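Local coordinates for protein putative methyltransferase (Emericella variicolor, PDB 7DMB) that is thought to be a trans-acting methyltransferase of calbistrin biosynthesis and binds S-adenosyl-L-homocysteine, the demethylated form of the usual methyl donor, at residues 49-59 with 365-374. Numbering follows the deposited sequence.
Sequences LHPTRESQSEQ and GLDSEPPFYY
Both amide N-H bonds of Q59 are spent at this contact: NE2 donates to F372 O across the segments at 2.9 Å and to S55 OG, at the N-cap position of its own helix, at 2.8 Å. Both acceptors lie close to the amide plane, which fixes the rotation of the group; the donor stands 43° out of the F372 carbonyl plane, though the N-H...O angle is a fairly straight 157°. The fold is that of a Rossmann-like methyltransferase, with a seven-stranded sheet of order 3-2-1-4-5-7-6. Residues 367-374 form the connection between its last two antiparallel strands, 358-366 and 375-382, and the start of helix 56-79 sits against that loop. Beyond CG the Q59 chain is extended, which lays OE1 3.4 Å from Y374 CE2, the amide and phenol planes 75° apart. Q108 also donates to OE1, and a water joins it to Y373 O.

Two further waters bridge the segments: one bonds to R53 O and S55 OG on one side and D367 O on the other, the second accepts from S55 N and bonds to S368 OG at 2.7 Å. Within the loop, D367 OD1 takes the backbone N-H of Y374 on its syn lone pair, while OD2 receives that of N375.

Towards the sheet edge hydrogen bonds give way to van der Waals packing. P51, on the short strand paired with 184-185, presses its ring carbons against polar backbone atoms: CB lies 3.3 Å from D367 O, and CG is equally close to L366 O and nearly so to S368 N.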
# COMPACT_ATOMS: atom_id res chain seq x y z
N LEU A 49 -0.01 6.49 -15.50
CA LEU A 49 -0.25 5.57 -14.39
C LEU A 49 -1.05 4.40 -14.97
O LEU A 49 -2.21 4.59 -15.35
CB LEU A 49 -1.00 6.24 -13.24
CG LEU A 49 -0.50 7.55 -12.59
CD1 LEU A 49 -1.57 8.21 -11.71
CD2 LEU A 49 0.79 7.31 -11.79
N HIS A 50 -0.45 3.22 -15.07
CA HIS A 50 -1.16 2.08 -15.64
C HIS A 50 -0.62 0.80 -15.03
O HIS A 50 0.42 0.81 -14.36
CB HIS A 50 -1.04 2.05 -17.17
CG HIS A 50 0.37 1.91 -17.66
ND1 HIS A 50 1.02 0.70 -17.71
CD2 HIS A 50 1.25 2.83 -18.11
CE1 HIS A 50 2.24 0.88 -18.18
NE2 HIS A 50 2.41 2.17 -18.43
N PRO A 51 -1.31 -0.32 -15.22
CA PRO A 51 -0.76 -1.61 -14.77
C PRO A 51 0.50 -1.96 -15.54
O PRO A 51 0.66 -1.62 -16.71
CB PRO A 51 -1.89 -2.61 -15.05
CG PRO A 51 -3.15 -1.78 -15.14
CD PRO A 51 -2.68 -0.48 -15.75
N THR A 52 1.42 -2.66 -14.86
CA THR A 52 2.61 -3.15 -15.54
C THR A 52 2.35 -4.45 -16.30
O THR A 52 3.09 -4.75 -17.25
CB THR A 52 3.76 -3.34 -14.55
OG1 THR A 52 3.48 -4.42 -13.66
CG2 THR A 52 3.96 -2.08 -13.73
N ARG A 53 1.32 -5.21 -15.94
CA ARG A 53 1.09 -6.52 -16.54
C ARG A 53 -0.31 -7.00 -16.15
O ARG A 53 -0.97 -6.44 -15.26
CB ARG A 53 2.15 -7.52 -16.09
CG ARG A 53 2.12 -7.74 -14.59
CD ARG A 53 3.05 -8.83 -14.09
NE ARG A 53 2.95 -8.92 -12.64
CZ ARG A 53 3.59 -8.10 -11.81
NH1 ARG A 53 4.37 -7.14 -12.31
NH2 ARG A 53 3.45 -8.24 -10.50
N GLU A 54 -0.76 -8.05 -16.85
CA GLU A 54 -1.93 -8.80 -16.42
C GLU A 54 -1.56 -9.60 -15.18
O GLU A 54 -0.50 -10.22 -15.13
CB GLU A 54 -2.41 -9.73 -17.53
CG GLU A 54 -3.91 -10.00 -17.53
CD GLU A 54 -4.29 -11.21 -16.67
OE1 GLU A 54 -5.50 -11.52 -16.59
OE2 GLU A 54 -3.39 -11.85 -16.07
N SER A 55 -2.41 -9.57 -14.16
CA SER A 55 -2.00 -10.10 -12.87
C SER A 55 -3.01 -11.07 -12.26
O SER A 55 -2.87 -11.43 -11.09
CB SER A 55 -1.73 -8.95 -11.90
OG SER A 55 -2.93 -8.29 -11.58
N GLN A 56 -4.02 -11.51 -13.03
CA GLN A 56 -5.05 -12.37 -12.47
C GLN A 56 -4.49 -13.71 -11.99
O GLN A 56 -4.98 -14.26 -11.00
CB GLN A 56 -6.15 -12.59 -13.51
CG GLN A 56 -6.90 -11.28 -13.85
CD GLN A 56 -7.54 -10.61 -12.63
OE1 GLN A 56 -7.31 -9.43 -12.36
NE2 GLN A 56 -8.36 -11.37 -11.90
N SER A 57 -3.47 -14.25 -12.66
CA SER A 57 -2.90 -15.52 -12.24
C SER A 57 -2.25 -15.40 -10.86
O SER A 57 -2.54 -16.20 -9.96
CB SER A 57 -1.88 -16.02 -13.26
OG SER A 57 -2.52 -16.66 -14.33
N GLU A 58 -1.36 -14.43 -10.68
CA GLU A 58 -0.68 -14.32 -9.39
C GLU A 58 -1.65 -13.93 -8.28
O GLU A 58 -1.49 -14.37 -7.14
CB GLU A 58 0.48 -13.32 -9.47
CG GLU A 58 0.10 -11.87 -9.74
CD GLU A 58 1.31 -11.04 -10.18
OE1 GLU A 58 1.70 -11.15 -11.35
OE2 GLU A 58 1.88 -10.29 -9.36
N GLN A 59 -2.67 -13.12 -8.60
CA GLN A 59 -3.70 -12.74 -7.63
C GLN A 59 -4.52 -13.94 -7.17
O GLN A 59 -4.93 -14.01 -6.01
CB GLN A 59 -4.64 -11.69 -8.22
CG GLN A 59 -4.09 -10.27 -8.32
CD GLN A 59 -5.18 -9.26 -8.63
OE1 GLN A 59 -6.23 -9.28 -8.01
NE2 GLN A 59 -4.93 -8.37 -9.57
N GLY A 365 -5.32 5.98 -12.01
CA GLY A 365 -5.07 4.77 -12.76
C GLY A 365 -4.96 3.57 -11.83
O GLY A 365 -4.25 3.62 -10.82
N LEU A 366 -5.64 2.49 -12.16
CA LEU A 366 -5.60 1.31 -11.31
C LEU A 366 -4.45 0.40 -11.75
O LEU A 366 -3.99 0.45 -12.89
CB LEU A 366 -6.94 0.56 -11.37
CG LEU A 366 -8.20 1.37 -11.06
CD1 LEU A 366 -9.45 0.50 -11.13
CD2 LEU A 366 -8.13 2.09 -9.71
N ASP A 367 -3.98 -0.41 -10.82
CA ASP A 367 -2.88 -1.32 -11.11
C ASP A 367 -3.34 -2.61 -11.80
O ASP A 367 -2.55 -3.55 -11.95
CB ASP A 367 -2.12 -1.63 -9.82
CG ASP A 367 -2.89 -2.52 -8.85
OD1 ASP A 367 -4.07 -2.91 -9.11
OD2 ASP A 367 -2.30 -2.82 -7.78
N SER A 368 -4.61 -2.67 -12.20
CA SER A 368 -5.23 -3.79 -12.90
C SER A 368 -6.57 -3.32 -13.44
O SER A 368 -7.15 -2.38 -12.91
CB SER A 368 -5.43 -5.01 -11.99
OG SER A 368 -5.75 -6.14 -12.77
N GLU A 369 -7.06 -4.00 -14.47
CA GLU A 369 -8.42 -3.74 -14.94
C GLU A 369 -9.41 -4.14 -13.85
O GLU A 369 -9.28 -5.23 -13.27
CB GLU A 369 -8.73 -4.49 -16.23
CG GLU A 369 -7.60 -4.57 -17.24
CD GLU A 369 -6.68 -5.76 -16.99
OE1 GLU A 369 -5.56 -5.56 -16.45
OE2 GLU A 369 -7.10 -6.90 -17.31
N PRO A 370 -10.40 -3.31 -13.55
CA PRO A 370 -11.37 -3.64 -12.51
C PRO A 370 -12.12 -4.91 -12.86
O PRO A 370 -12.21 -5.28 -14.03
CB PRO A 370 -12.31 -2.42 -12.50
CG PRO A 370 -11.61 -1.36 -13.28
CD PRO A 370 -10.77 -2.07 -14.27
N PRO A 371 -12.69 -5.61 -11.86
CA PRO A 371 -12.71 -5.18 -10.46
C PRO A 371 -11.54 -5.70 -9.62
O PRO A 371 -11.47 -5.31 -8.46
CB PRO A 371 -14.02 -5.78 -9.96
CG PRO A 371 -14.09 -7.09 -10.69
CD PRO A 371 -13.45 -6.86 -12.05
N PHE A 372 -10.67 -6.56 -10.16
CA PHE A 372 -9.67 -7.24 -9.33
C PHE A 372 -8.34 -6.50 -9.46
O PHE A 372 -7.40 -6.95 -10.12
CB PHE A 372 -9.58 -8.72 -9.69
CG PHE A 372 -10.77 -9.52 -9.20
CD1 PHE A 372 -11.58 -10.21 -10.07
CD2 PHE A 372 -11.08 -9.55 -7.84
CE1 PHE A 372 -12.68 -10.94 -9.61
CE2 PHE A 372 -12.18 -10.28 -7.37
CZ PHE A 372 -12.97 -10.97 -8.26
N TYR A 373 -8.28 -5.35 -8.81
CA TYR A 373 -7.08 -4.54 -8.70
C TYR A 373 -6.72 -4.46 -7.22
O TYR A 373 -7.52 -4.82 -6.35
CB TYR A 373 -7.29 -3.15 -9.32
CG TYR A 373 -8.13 -2.22 -8.48
CD1 TYR A 373 -7.55 -1.36 -7.54
CD2 TYR A 373 -9.52 -2.19 -8.62
CE1 TYR A 373 -8.33 -0.51 -6.77
CE2 TYR A 373 -10.30 -1.34 -7.85
CZ TYR A 373 -9.72 -0.51 -6.92
OH TYR A 373 -10.54 0.31 -6.16
N TYR A 374 -5.50 -3.99 -6.93
CA TYR A 374 -5.10 -3.78 -5.55
C TYR A 374 -4.95 -2.31 -5.21
O TYR A 374 -5.70 -1.80 -4.36
CB TYR A 374 -3.81 -4.58 -5.25
CG TYR A 374 -4.13 -5.97 -4.71
CD1 TYR A 374 -4.26 -6.20 -3.34
CD2 TYR A 374 -4.36 -7.04 -5.58
CE1 TYR A 374 -4.57 -7.46 -2.84
CE2 TYR A 374 -4.68 -8.31 -5.09
CZ TYR A 374 -4.79 -8.52 -3.72
OH TYR A 374 -5.10 -9.76 -3.21
O HOH W 1 -2.61 -5.98 -13.04
O HOH W 2 -5.03 -8.13 -14.43
O HOH W 3 -8.00 -7.70 -6.30
O HOH W 4 -5.85 -11.52 -4.88